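Local coordinates for protein alanine glyoxylate transaminase (Thermococcus litoralis, PDB 2ZC0) that probably transfers the amino group of alanine to glyoxylate as a homodimeric, pyridoxal phosphate-dependent aminotransferase of fold class I, at residues 67-80 / 277-289. Residues are numbered along the deposited sequence; the frame is centred on the assembly and turned at random.
Sequences KSVMYTPANGIPEL and FCAPAISQYIALE. With PMP (4'-deoxy-4'-aminopyridoxal-5'-phosphate), chain I.
Tyr71 lays one face of its ring over Phe277 in an offset stack, the centroids 3.8 Å apart and the planes 17° from parallel; CE2 of Phe277 stands over the centre of the tyrosine ring, whereas CE1 of Tyr71 meets the phenylalanine nearer its rim. The stack is a worked case of a hydroxyl whose direction is probably set by holding its ring flat. Tyr71 OH accepts a 2.8 Å bond from the cofactor amine, PMP N4A. The same hydroxyl also lies against O2P of the phosphate as a donor, at a modelled length too short to trust, so one oxygen meets both the amine and the phosphate, which are carried on adjacent carbons of the pyridine ring. Further hydrogen bonds to this PMP come from Tyr217 and Asn186 of the second subunit, among others, making the site a composite of two chains, as is familiar in aminotransferases of this family. At the edge of the Tyr71 ring lies Cys278 SG, which takes a weak bond from Thr72 N; chi1 of 69° tucks the sulfur between its own backbone N and carbonyl carbon.

At the other end Tyr285 is gripped on several sides. Ile77 CD1 sits over the centre of one ring face, 3.8 Å from the centroid, and Lys67 O lies at the edge. Lys67 NZ, its chain bent at chi3 and chi4, crosses to donate a 2.6 Å bond to Tyr285 OH while also salt-bridging Glu65. A leucine in place of Tyr285 would probably leave Lys67 without its phenolic acceptor and Ile77 CD1 without an aromatic face to rest on.

The contact thus ties the starts of helices 78-91 and 281-292 together, with helix 51-64 touching Ser68 and Tyr285, and Asn75 hydrogen-bonded through its backbone to Ile103 in strand 101-104.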
loop_
_atom_site.group_PDB
_atom_site.type_symbol
_atom_site.label_atom_id
_atom_site.label_comp_id
_atom_site.label_asym_id
_atom_site.label_seq_id
_atom_site.Cartn_x
_atom_site.Cartn_y
_atom_site.Cartn_z
ATOM N N LYS A 67 6.616 29.710 27.028
ATOM C CA LYS A 67 6.057 28.847 25.999
ATOM C C LYS A 67 6.950 28.776 24.759
ATOM O O LYS A 67 6.753 27.914 23.904
ATOM C CB LYS A 67 4.652 29.323 25.604
ATOM C CG LYS A 67 3.621 29.201 26.724
ATOM C CD LYS A 67 2.186 29.334 26.209
ATOM C CE LYS A 67 1.682 30.777 26.198
ATOM N NZ LYS A 67 2.410 31.686 25.246
ATOM N N SER A 68 7.934 29.667 24.656
ATOM C CA SER A 68 8.808 29.645 23.490
ATOM C C SER A 68 9.826 28.508 23.522
ATOM O O SER A 68 10.576 28.325 22.568
ATOM C CB SER A 68 9.550 30.980 23.330
ATOM O OG SER A 68 10.616 31.099 24.252
ATOM N N VAL A 69 9.848 27.735 24.602
ATOM C CA VAL A 69 10.800 26.632 24.699
ATOM C C VAL A 69 10.074 25.299 24.835
ATOM O O VAL A 69 10.698 24.247 24.988
ATOM C CB VAL A 69 11.733 26.812 25.914
ATOM C CG1 VAL A 69 11.009 26.411 27.203
ATOM C CG2 VAL A 69 12.991 25.999 25.726
ATOM N N MET A 70 8.751 25.348 24.747
ATOM C CA MET A 70 7.942 24.151 24.919
ATOM C C MET A 70 7.116 23.749 23.701
ATOM O O MET A 70 7.104 24.431 22.674
ATOM C CB MET A 70 6.993 24.342 26.108
ATOM C CG MET A 70 7.656 24.633 27.456
ATOM S SD MET A 70 6.422 24.630 28.798
ATOM C CE MET A 70 5.740 26.266 28.679
ATOM N N TYR A 71 6.418 22.626 23.820
ATOM C CA TYR A 71 5.561 22.172 22.742
ATOM C C TYR A 71 4.513 23.238 22.475
ATOM O O TYR A 71 4.275 24.118 23.306
ATOM C CB TYR A 71 4.848 20.876 23.129
ATOM C CG TYR A 71 5.751 19.673 23.184
ATOM C CD1 TYR A 71 6.547 19.332 22.090
ATOM C CD2 TYR A 71 5.759 18.832 24.303
ATOM C CE1 TYR A 71 7.318 18.186 22.102
ATOM C CE2 TYR A 71 6.528 17.683 24.326
ATOM C CZ TYR A 71 7.304 17.365 23.219
ATOM O OH TYR A 71 8.064 16.229 23.215
ATOM N N THR A 72 3.879 23.143 21.314
ATOM C CA THR A 72 2.819 24.065 20.917
ATOM C C THR A 72 1.724 23.160 20.365
ATOM O O THR A 72 1.969 21.990 20.118
ATOM C CB THR A 72 3.291 25.007 19.778
ATOM O OG1 THR A 72 2.339 26.059 19.591
ATOM C CG2 THR A 72 3.395 24.251 18.481
ATOM N N PRO A 73 0.500 23.671 20.213
ATOM C CA PRO A 73 -0.520 22.777 19.660
ATOM C C PRO A 73 -0.056 22.329 18.263
ATOM O O PRO A 73 0.632 23.076 17.559
ATOM C CB PRO A 73 -1.762 23.664 19.601
ATOM C CG PRO A 73 -1.588 24.551 20.811
ATOM C CD PRO A 73 -0.100 24.883 20.802
ATOM N N ALA A 74 -0.427 21.114 17.870
ATOM C CA ALA A 74 -0.032 20.569 16.572
ATOM C C ALA A 74 -0.218 21.561 15.421
ATOM O O ALA A 74 0.611 21.629 14.519
ATOM C CB ALA A 74 -0.805 19.278 16.286
ATOM N N ASN A 75 -1.300 22.327 15.446
ATOM C CA ASN A 75 -1.543 23.290 14.379
ATOM C C ASN A 75 -0.830 24.633 14.549
ATOM O O ASN A 75 -0.979 25.508 13.708
ATOM C CB ASN A 75 -3.039 23.543 14.212
ATOM C CG ASN A 75 -3.724 23.875 15.516
ATOM O OD1 ASN A 75 -4.891 24.249 15.529
ATOM N ND2 ASN A 75 -3.007 23.735 16.620
ATOM N N GLY A 76 -0.059 24.794 15.618
ATOM C CA GLY A 76 0.640 26.049 15.826
ATOM C C GLY A 76 -0.059 26.957 16.822
ATOM O O GLY A 76 -1.281 26.922 16.928
ATOM N N ILE A 77 0.703 27.770 17.551
ATOM C CA ILE A 77 0.103 28.662 18.534
ATOM C C ILE A 77 -0.982 29.517 17.887
ATOM O O ILE A 77 -0.825 29.993 16.760
ATOM C CB ILE A 77 1.154 29.587 19.199
ATOM C CG1 ILE A 77 1.982 30.298 18.132
ATOM C CG2 ILE A 77 2.064 28.777 20.126
ATOM C CD1 ILE A 77 3.084 31.166 18.719
ATOM N N PRO A 78 -2.104 29.724 18.600
ATOM C CA PRO A 78 -3.237 30.520 18.107
ATOM C C PRO A 78 -2.883 31.932 17.624
ATOM O O PRO A 78 -3.429 32.400 16.626
ATOM C CB PRO A 78 -4.192 30.542 19.302
ATOM C CG PRO A 78 -3.862 29.269 20.039
ATOM C CD PRO A 78 -2.361 29.216 19.962
ATOM N N GLU A 79 -1.983 32.613 18.331
ATOM C CA GLU A 79 -1.603 33.972 17.946
ATOM C C GLU A 79 -1.029 34.014 16.526
ATOM O O GLU A 79 -1.392 34.879 15.736
ATOM C CB GLU A 79 -0.562 34.554 18.922
ATOM C CG GLU A 79 -0.874 34.384 20.411
ATOM C CD GLU A 79 -0.822 32.934 20.858
ATOM O OE1 GLU A 79 0.062 32.195 20.374
ATOM O OE2 GLU A 79 -1.653 32.534 21.695
ATOM N N LEU A 80 -0.135 33.076 16.214
ATOM C CA LEU A 80 0.492 33.001 14.893
ATOM C C LEU A 80 -0.556 32.748 13.807
ATOM O O LEU A 80 -0.542 33.382 12.753
ATOM C CB LEU A 80 1.533 31.874 14.856
ATOM C CG LEU A 80 2.844 32.146 14.103
ATOM C CD1 LEU A 80 3.619 30.858 13.941
ATOM C CD2 LEU A 80 2.563 32.767 12.750
ATOM N N PHE A 277 5.127 16.542 15.687
ATOM C CA PHE A 277 4.670 17.022 16.996
ATOM C C PHE A 277 4.210 18.467 16.828
ATOM O O PHE A 277 3.049 18.789 17.066
ATOM C CB PHE A 277 5.744 16.937 18.096
ATOM C CG PHE A 277 5.161 16.681 19.467
ATOM C CD1 PHE A 277 5.224 15.411 20.038
ATOM C CD2 PHE A 277 4.467 17.683 20.147
ATOM C CE1 PHE A 277 4.603 15.140 21.259
ATOM C CE2 PHE A 277 3.839 17.419 21.373
ATOM C CZ PHE A 277 3.908 16.146 21.928
ATOM N N CYS A 278 5.123 19.336 16.415
ATOM C CA CYS A 278 4.774 20.731 16.148
ATOM C C CYS A 278 5.947 21.447 15.517
ATOM O O CYS A 278 7.080 20.982 15.582
ATOM C CB CYS A 278 4.359 21.475 17.428
ATOM S SG CYS A 278 5.686 21.760 18.601
ATOM N N ALA A 279 5.648 22.565 14.869
ATOM C CA ALA A 279 6.667 23.411 14.250
ATOM C C ALA A 279 7.454 23.980 15.438
ATOM O O ALA A 279 6.931 24.054 16.554
ATOM C CB ALA A 279 5.991 24.533 13.465
ATOM N N PRO A 280 8.710 24.390 15.220
ATOM C CA PRO A 280 9.589 24.953 16.257
ATOM C C PRO A 280 8.957 26.145 16.983
ATOM O O PRO A 280 8.528 27.104 16.345
ATOM C CB PRO A 280 10.834 25.376 15.464
ATOM C CG PRO A 280 10.801 24.494 14.257
ATOM C CD PRO A 280 9.349 24.462 13.896
ATOM N N ALA A 281 8.912 26.089 18.311
ATOM C CA ALA A 281 8.321 27.165 19.103
ATOM C C ALA A 281 9.029 28.497 18.875
ATOM O O ALA A 281 8.379 29.531 18.672
ATOM C CB ALA A 281 8.355 26.808 20.582
ATOM N N ILE A 282 10.358 28.477 18.907
ATOM C CA ILE A 282 11.113 29.702 18.696
ATOM C C ILE A 282 10.810 30.317 17.338
ATOM O O ILE A 282 10.633 31.525 17.231
ATOM C CB ILE A 282 12.628 29.476 18.761
ATOM C CG1 ILE A 282 13.021 28.367 17.797
ATOM C CG2 ILE A 282 13.049 29.171 20.190
ATOM C CD1 ILE A 282 14.495 28.141 17.742
ATOM N N SER A 283 10.743 29.496 16.298
ATOM C CA SER A 283 10.470 30.019 14.969
ATOM C C SER A 283 9.069 30.596 14.891
ATOM O O SER A 283 8.833 31.589 14.197
ATOM C CB SER A 283 10.628 28.926 13.917
ATOM O OG SER A 283 11.916 28.344 13.976
ATOM N N GLN A 284 8.136 29.979 15.605
ATOM C CA GLN A 284 6.761 30.456 15.579
ATOM C C GLN A 284 6.656 31.811 16.282
ATOM O O GLN A 284 6.048 32.745 15.763
ATOM C CB GLN A 284 5.823 29.439 16.245
ATOM C CG GLN A 284 5.677 28.099 15.509
ATOM C CD GLN A 284 4.583 27.240 16.114
ATOM O OE1 GLN A 284 4.831 26.111 16.567
ATOM N NE2 GLN A 284 3.360 27.771 16.131
ATOM N N TYR A 285 7.257 31.916 17.460
ATOM C CA TYR A 285 7.219 33.159 18.213
ATOM C C TYR A 285 7.994 34.269 17.498
ATOM O O TYR A 285 7.541 35.414 17.455
ATOM C CB TYR A 285 7.740 32.921 19.636
ATOM C CG TYR A 285 6.652 32.430 20.567
ATOM C CD1 TYR A 285 5.578 33.252 20.892
ATOM C CD2 TYR A 285 6.668 31.132 21.084
ATOM C CE1 TYR A 285 4.542 32.806 21.702
ATOM C CE2 TYR A 285 5.632 30.670 21.900
ATOM C CZ TYR A 285 4.571 31.519 22.200
ATOM O OH TYR A 285 3.520 31.084 22.981
ATOM N N ILE A 286 9.143 33.924 16.922
ATOM C CA ILE A 286 9.931 34.899 16.179
ATOM C C ILE A 286 9.064 35.464 15.049
ATOM O O ILE A 286 9.047 36.674 14.807
ATOM C CB ILE A 286 11.197 34.267 15.555
ATOM C CG1 ILE A 286 12.245 33.973 16.632
ATOM C CG2 ILE A 286 11.793 35.210 14.510
ATOM C CD1 ILE A 286 13.552 33.441 16.063
ATOM N N ALA A 287 8.351 34.574 14.360
ATOM C CA ALA A 287 7.472 34.945 13.249
ATOM C C ALA A 287 6.268 35.751 13.724
ATOM O O ALA A 287 5.756 36.608 12.999
ATOM C CB ALA A 287 6.989 33.684 12.518
ATOM N N LEU A 288 5.814 35.456 14.939
ATOM C CA LEU A 288 4.673 36.149 15.517
ATOM C C LEU A 288 5.000 37.617 15.775
ATOM O O LEU A 288 4.204 38.501 15.456
ATOM C CB LEU A 288 4.250 35.480 16.826
ATOM C CG LEU A 288 3.106 36.169 17.576
ATOM C CD1 LEU A 288 1.873 36.262 16.687
ATOM C CD2 LEU A 288 2.804 35.397 18.841
ATOM N N GLU A 289 6.167 37.869 16.365
ATOM C CA GLU A 289 6.604 39.232 16.651
ATOM C C GLU A 289 6.931 39.959 15.358
ATOM O O GLU A 289 6.577 41.121 15.180
ATOM C CB GLU A 289 7.839 39.232 17.553
ATOM C CG GLU A 289 7.527 39.020 19.020
ATOM C CD GLU A 289 6.491 40.007 19.531
ATOM O OE1 GLU A 289 6.697 41.229 19.374
ATOM O OE2 GLU A 289 5.469 39.552 20.088
HETATM N N1 PMP I . 9.900 9.483 22.525
HETATM C C2 PMP I . 9.317 9.471 23.747
HETATM C C2A PMP I . 9.348 8.145 24.514
HETATM C C3 PMP I . 8.715 10.637 24.288
HETATM O O3 PMP I . 8.131 10.582 25.536
HETATM C C4 PMP I . 8.723 11.855 23.502
HETATM C C4A PMP I . 8.071 13.126 24.089
HETATM N N4A PMP I . 6.972 13.649 23.283
HETATM C C5 PMP I . 9.404 11.803 22.113
HETATM C C6 PMP I . 9.971 10.585 21.682
HETATM C C5A PMP I . 9.486 13.026 21.192
HETATM O O4P PMP I . 10.254 13.693 21.620
HETATM P P PMP I . 10.515 15.056 20.691
HETATM O O1P PMP I . 12.289 15.426 20.169
HETATM O O2P PMP I . 9.939 16.498 21.803
HETATM O O3P PMP I . 9.542 15.099 19.161
HETATM O O HOH W 1 11.892 26.394 20.698
HETATM O O HOH W 2 1.334 19.367 19.264
HETATM O O HOH W 3 2.793 23.592 14.785
#